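Local coordinates for putative lipoprotein (Bacteroides thetaiotaomicron, PDB 4Q1Z) that is of unknown function but is a putative lipoprotein of the DUF4876 family, built mainly of beta strands and loops, at residues 275-280 against 301-306; 114-119 against 334-339. One frame throughout, in Å; residues are numbered along the deposited sequence.

Contact 1 of 2, residues 275-280 against 301-306; sequences EAWDPV and KIPIKY
The indole of Trp277 presents its N-H edge to the backbone carbonyl of Lys301, while Pro279 CD lies over one of its faces, 3.5 Å above the plane and offset toward the rim. The Tyr306 ring carries Pro303 CB on one face, and at its edge the hydroxyl donates to Glu275. Trp277 CG stands anti to the backbone N (chi1 -176°), a setting that sends the indole across to the strand. There NE1 bonds to Lys301 O at 2.7 Å, with the oxygen close to the ring plane. Beside this bond CZ2 packs against Ile302 CG1 at 4.0 Å, and Pro303 CD sits close to NE1. With an alanine here, Lys301 O would probably lose this donor, and a gap would be likely to open beside Ile302 and Pro303. Further out, Tyr306 OH reaches Glu275 OE1 at 2.6 Å, meeting the poorly ordered carboxylate from above its plane. Lys305 NZ adds a long salt bridge to that same oxygen, 3.7 Å away. Phe269 and Tyr148, from strands of the large mixed sheet, meet the indole edge-to-face, and the indole thus joins the loop after strand 265-269 both to that sheet and to strand 299-303, the middle strand of a small antiparallel sheet.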
loop_
_atom_site.group_PDB
_atom_site.type_symbol
_atom_site.label_atom_id
_atom_site.label_comp_id
_atom_site.label_asym_id
_atom_site.label_seq_id
_atom_site.Cartn_x
_atom_site.Cartn_y
_atom_site.Cartn_z
ATOM N N GLU A 275 12.297 -15.049 -11.354
ATOM C CA GLU A 275 13.428 -14.163 -11.078
ATOM C C GLU A 275 14.012 -14.478 -9.720
ATOM O O GLU A 275 13.271 -14.818 -8.803
ATOM C CB GLU A 275 13.030 -12.683 -11.151
ATOM C CG GLU A 275 13.071 -12.120 -12.562
ATOM C CD GLU A 275 13.200 -10.610 -12.658
ATOM O OE1 GLU A 275 14.293 -10.076 -12.350
ATOM O OE2 GLU A 275 12.226 -9.968 -13.112
ATOM N N ALA A 276 15.344 -14.410 -9.607
ATOM C CA ALA A 276 16.071 -14.663 -8.374
ATOM C C ALA A 276 16.610 -13.363 -7.788
ATOM O O ALA A 276 17.010 -12.463 -8.529
ATOM C CB ALA A 276 17.206 -15.628 -8.633
ATOM N N TRP A 277 16.587 -13.257 -6.454
ATOM C CA TRP A 277 17.084 -12.106 -5.708
ATOM C C TRP A 277 17.566 -12.554 -4.316
ATOM O O TRP A 277 16.750 -12.846 -3.422
ATOM C CB TRP A 277 16.017 -10.997 -5.601
ATOM C CG TRP A 277 16.518 -9.755 -4.916
ATOM C CD1 TRP A 277 17.340 -8.804 -5.442
ATOM C CD2 TRP A 277 16.250 -9.347 -3.559
ATOM N NE1 TRP A 277 17.612 -7.832 -4.498
ATOM C CE2 TRP A 277 16.939 -8.130 -3.342
ATOM C CE3 TRP A 277 15.476 -9.887 -2.506
ATOM C CZ2 TRP A 277 16.873 -7.439 -2.128
ATOM C CZ3 TRP A 277 15.413 -9.200 -1.303
ATOM C CH2 TRP A 277 16.087 -7.981 -1.130
ATOM N N ASP A 278 18.896 -12.571 -4.124
ATOM C CA ASP A 278 19.481 -12.976 -2.845
ATOM C C ASP A 278 20.535 -11.938 -2.373
ATOM O O ASP A 278 21.718 -12.064 -2.707
ATOM C CB ASP A 278 20.068 -14.394 -2.960
ATOM C CG ASP A 278 20.484 -15.060 -1.670
ATOM O OD1 ASP A 278 20.660 -14.350 -0.652
ATOM O OD2 ASP A 278 20.688 -16.275 -1.686
ATOM N N PRO A 279 20.132 -10.930 -1.562
ATOM C CA PRO A 279 21.113 -9.921 -1.092
ATOM C C PRO A 279 22.179 -10.472 -0.122
ATOM O O PRO A 279 23.202 -9.821 0.114
ATOM C CB PRO A 279 20.230 -8.872 -0.403
ATOM C CG PRO A 279 19.033 -9.652 0.073
ATOM C CD PRO A 279 18.773 -10.628 -1.060
ATOM N N VAL A 280 21.952 -11.678 0.416
ATOM C CA VAL A 280 22.852 -12.324 1.369
ATOM C C VAL A 280 23.970 -13.075 0.630
ATOM O O VAL A 280 25.138 -12.874 0.945
ATOM C CB VAL A 280 22.041 -13.246 2.309
ATOM C CG1 VAL A 280 22.948 -14.073 3.223
ATOM C CG2 VAL A 280 21.034 -12.425 3.124
ATOM N N LYS A 301 20.622 -4.483 -2.183
ATOM C CA LYS A 301 20.252 -3.798 -3.421
ATOM C C LYS A 301 18.850 -4.211 -3.787
ATOM O O LYS A 301 18.621 -5.343 -4.199
ATOM C CB LYS A 301 21.255 -4.075 -4.556
ATOM C CG LYS A 301 22.573 -3.344 -4.375
ATOM C CD LYS A 301 23.460 -3.627 -5.566
ATOM C CE LYS A 301 24.928 -3.554 -5.199
ATOM N NZ LYS A 301 25.816 -3.863 -6.349
ATOM N N ILE A 302 17.899 -3.303 -3.559
ATOM C CA ILE A 302 16.487 -3.541 -3.845
ATOM C C ILE A 302 16.161 -2.985 -5.241
ATOM O O ILE A 302 16.168 -1.763 -5.408
ATOM C CB ILE A 302 15.591 -2.932 -2.731
ATOM C CG1 ILE A 302 15.862 -3.628 -1.358
ATOM C CG2 ILE A 302 14.091 -2.957 -3.115
ATOM C CD1 ILE A 302 15.517 -2.801 -0.170
ATOM N N PRO A 303 15.864 -3.844 -6.254
ATOM C CA PRO A 303 15.490 -3.315 -7.575
ATOM C C PRO A 303 14.226 -2.456 -7.499
ATOM O O PRO A 303 13.166 -2.900 -7.025
ATOM C CB PRO A 303 15.278 -4.591 -8.410
ATOM C CG PRO A 303 16.137 -5.619 -7.716
ATOM C CD PRO A 303 15.846 -5.316 -6.272
ATOM N N ILE A 304 14.363 -1.203 -7.941
ATOM C CA ILE A 304 13.294 -0.198 -8.018
ATOM C C ILE A 304 12.061 -0.767 -8.795
ATOM O O ILE A 304 10.918 -0.479 -8.439
ATOM C CB ILE A 304 13.884 1.091 -8.674
ATOM C CG1 ILE A 304 14.598 1.958 -7.614
ATOM C CG2 ILE A 304 12.858 1.895 -9.465
ATOM C CD1 ILE A 304 15.620 2.984 -8.209
ATOM N N LYS A 305 12.311 -1.614 -9.798
ATOM C CA LYS A 305 11.277 -2.224 -10.635
ATOM C C LYS A 305 10.409 -3.244 -9.847
ATOM O O LYS A 305 9.343 -3.628 -10.336
ATOM C CB LYS A 305 11.904 -2.878 -11.891
ATOM C CG LYS A 305 12.891 -4.027 -11.629
ATOM C CD LYS A 305 13.119 -4.877 -12.882
ATOM C CE LYS A 305 14.250 -5.864 -12.721
ATOM N NZ LYS A 305 14.399 -6.771 -13.897
ATOM N N TYR A 306 10.873 -3.691 -8.654
ATOM C CA TYR A 306 10.142 -4.659 -7.830
ATOM C C TYR A 306 9.225 -3.989 -6.801
ATOM O O TYR A 306 8.354 -4.649 -6.233
ATOM C CB TYR A 306 11.129 -5.538 -7.052
ATOM C CG TYR A 306 11.917 -6.608 -7.796
ATOM C CD1 TYR A 306 11.688 -6.870 -9.144
ATOM C CD2 TYR A 306 12.901 -7.349 -7.145
ATOM C CE1 TYR A 306 12.446 -7.818 -9.831
ATOM C CE2 TYR A 306 13.635 -8.329 -7.815
ATOM C CZ TYR A 306 13.398 -8.565 -9.150
ATOM O OH TYR A 306 14.138 -9.532 -9.777
#

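Contact 2 of 2, residues 114-119 against 334-339; sequences YYCGSR and TWVGAT
Two loops at neighbouring strand ends of the large mixed sheet meet here: segment 114-119 follows strand 108-114, and the loop holding 334-339 leads into strand 344-347, the antiparallel neighbour of 108-114. Val336 is the side chain on which Tyr115 and Cys116 converge. Its CG2 branch lies 4.2 Å from Tyr115 CZ, oblique to the ring, and 4.0 Å from Cys116 SG, so one methyl serves both partners. The side chains of Tyr115 and Val336 approach head-on from their own backbones, and a chi1 of 59° tucks Tyr115 CG in on the side of both its N and its C, which brings the ring across. The phenol oxygen and Val336 N stand 3.5 Å apart at a poor angle, and a water joins them instead. Lying in the plane of the tyrosine ring at its edge, this water is hydrogen-bonded to Tyr115 OH at 2.7 Å and accepts from Val336 N at 3.0 Å. The water thus takes up a loop amide for which the phenol oxygen is badly angled here. The backbones draw together farther along, where Cys116 and Thr339 bring their CA atoms to 5.0 Å; just beyond, the backbone of Cys116 bonds with that of Tyr340, and that of Gly117 with Gly342. These bonds keep the two loops side by side where the adjacent antiparallel strands 108-114 and 344-347 end or begin. Cys116 CB also rests 3.7 Å from Ala338 O. Val336 also touches Ile345 of strand 344-347, while Trp335 turns its indole to Arg380 in a cation-pi contact.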
loop_
_atom_site.group_PDB
_atom_site.type_symbol
_atom_site.label_atom_id
_atom_site.label_comp_id
_atom_site.label_asym_id
_atom_site.label_seq_id
_atom_site.Cartn_x
_atom_site.Cartn_y
_atom_site.Cartn_z
ATOM N N TYR A 114 2.759 4.464 11.825
ATOM C CA TYR A 114 3.041 5.128 13.096
ATOM C C TYR A 114 4.432 4.699 13.537
ATOM O O TYR A 114 4.672 3.509 13.688
ATOM C CB TYR A 114 1.948 4.829 14.117
ATOM C CG TYR A 114 2.254 5.272 15.532
ATOM C CD1 TYR A 114 2.665 6.580 15.808
ATOM C CD2 TYR A 114 2.053 4.414 16.606
ATOM C CE1 TYR A 114 2.901 7.002 17.115
ATOM C CE2 TYR A 114 2.302 4.821 17.909
ATOM C CZ TYR A 114 2.740 6.109 18.158
ATOM O OH TYR A 114 2.983 6.492 19.451
ATOM N N TYR A 115 5.370 5.663 13.671
ATOM C CA TYR A 115 6.798 5.383 13.924
ATOM C C TYR A 115 7.517 6.205 15.016
ATOM O O TYR A 115 8.635 5.830 15.390
ATOM C CB TYR A 115 7.590 5.640 12.610
ATOM C CG TYR A 115 7.473 7.052 12.049
ATOM C CD1 TYR A 115 8.247 8.095 12.561
ATOM C CD2 TYR A 115 6.631 7.333 10.971
ATOM C CE1 TYR A 115 8.113 9.396 12.084
ATOM C CE2 TYR A 115 6.517 8.626 10.462
ATOM C CZ TYR A 115 7.271 9.656 11.015
ATOM O OH TYR A 115 7.191 10.942 10.531
ATOM N N CYS A 116 6.965 7.346 15.450
ATOM C CA CYS A 116 7.750 8.264 16.285
ATOM C C CYS A 116 7.776 7.911 17.795
ATOM O O CYS A 116 8.491 8.571 18.572
ATOM C CB CYS A 116 7.312 9.706 16.057
ATOM S SG CYS A 116 5.692 10.093 16.759
ATOM N N GLY A 117 7.025 6.893 18.192
ATOM C CA GLY A 117 6.948 6.559 19.600
ATOM C C GLY A 117 6.025 7.509 20.343
ATOM O O GLY A 117 5.471 8.453 19.755
ATOM N N SER A 118 5.825 7.248 21.637
ATOM C CA SER A 118 4.955 8.055 22.485
ATOM C C SER A 118 5.615 8.290 23.846
ATOM O O SER A 118 6.698 7.757 24.092
ATOM C CB SER A 118 3.600 7.376 22.638
ATOM O OG SER A 118 3.759 6.011 22.981
ATOM N N ARG A 119 4.986 9.120 24.707
ATOM C CA ARG A 119 5.519 9.434 26.031
ATOM C C ARG A 119 4.618 8.925 27.153
ATOM O O ARG A 119 3.490 9.416 27.278
ATOM C CB ARG A 119 5.705 10.951 26.203
ATOM C CG ARG A 119 6.877 11.546 25.445
ATOM C CD ARG A 119 6.684 13.043 25.281
ATOM N NE ARG A 119 7.681 13.646 24.395
ATOM C CZ ARG A 119 8.852 14.132 24.802
ATOM N NH1 ARG A 119 9.192 14.085 26.087
ATOM N NH2 ARG A 119 9.697 14.657 23.924
ATOM N N THR A 334 7.274 13.080 3.903
ATOM C CA THR A 334 6.163 13.187 4.878
ATOM C C THR A 334 6.809 13.250 6.256
ATOM O O THR A 334 7.998 12.964 6.364
ATOM C CB THR A 334 5.097 12.087 4.706
ATOM O OG1 THR A 334 3.944 12.449 5.466
ATOM C CG2 THR A 334 5.588 10.711 5.094
ATOM N N TRP A 335 6.086 13.707 7.281
ATOM C CA TRP A 335 6.658 13.910 8.625
ATOM C C TRP A 335 5.561 14.129 9.649
ATOM O O TRP A 335 4.396 14.273 9.283
ATOM C CB TRP A 335 7.625 15.147 8.631
ATOM C CG TRP A 335 6.938 16.463 8.355
ATOM C CD1 TRP A 335 6.350 17.289 9.271
ATOM C CD2 TRP A 335 6.658 17.033 7.062
ATOM N NE1 TRP A 335 5.730 18.344 8.635
ATOM C CE2 TRP A 335 5.906 18.217 7.279
ATOM C CE3 TRP A 335 6.969 16.661 5.742
ATOM C CZ2 TRP A 335 5.497 19.055 6.222
ATOM C CZ3 TRP A 335 6.531 17.467 4.694
ATOM C CH2 TRP A 335 5.825 18.662 4.938
ATOM N N VAL A 336 5.945 14.178 10.940
ATOM C CA VAL A 336 5.055 14.473 12.062
ATOM C C VAL A 336 5.709 15.610 12.856
ATOM O O VAL A 336 5.086 16.195 13.744
ATOM C CB VAL A 336 4.651 13.265 12.941
ATOM C CG1 VAL A 336 3.823 12.277 12.149
ATOM C CG2 VAL A 336 5.855 12.600 13.598
ATOM N N GLY A 337 6.949 15.922 12.495
ATOM C CA GLY A 337 7.701 17.052 13.021
ATOM C C GLY A 337 8.268 16.945 14.406
ATOM O O GLY A 337 8.910 17.878 14.864
ATOM N N ALA A 338 8.047 15.831 15.077
ATOM C CA ALA A 338 8.582 15.615 16.420
ATOM C C ALA A 338 8.717 14.147 16.731
ATOM O O ALA A 338 8.033 13.323 16.127
ATOM C CB ALA A 338 7.680 16.272 17.453
ATOM N N THR A 339 9.602 13.821 17.683
ATOM C CA THR A 339 9.748 12.469 18.177
ATOM C C THR A 339 8.893 12.340 19.439
ATOM O O THR A 339 8.711 13.317 20.183
ATOM C CB THR A 339 11.216 12.088 18.426
ATOM O OG1 THR A 339 11.794 12.876 19.474
ATOM C CG2 THR A 339 12.048 12.131 17.171
HETATM O O HOH W 1 8.626 12.988 11.537
#

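The two contacts illustrate different ways of fastening loops to a beta framework. Both are only partly buried; their centres lie 19 and 20 Å from the centre of the chain and 30 Å from each other. Contact 1 fixes a loop onto a strand through direct side-chain hydrogen bonds, one to a buried strand residue and one to an exposed charged residue. Contact 2 joins loop to loop, with apolar touches and a bridging water doing the work. They share no element directly, although strands 265-269 and 108-114, which precede their first segments, belong to the same mixed sheet. Along the sequence, contact 1 is nested within the loop that contact 2 closes.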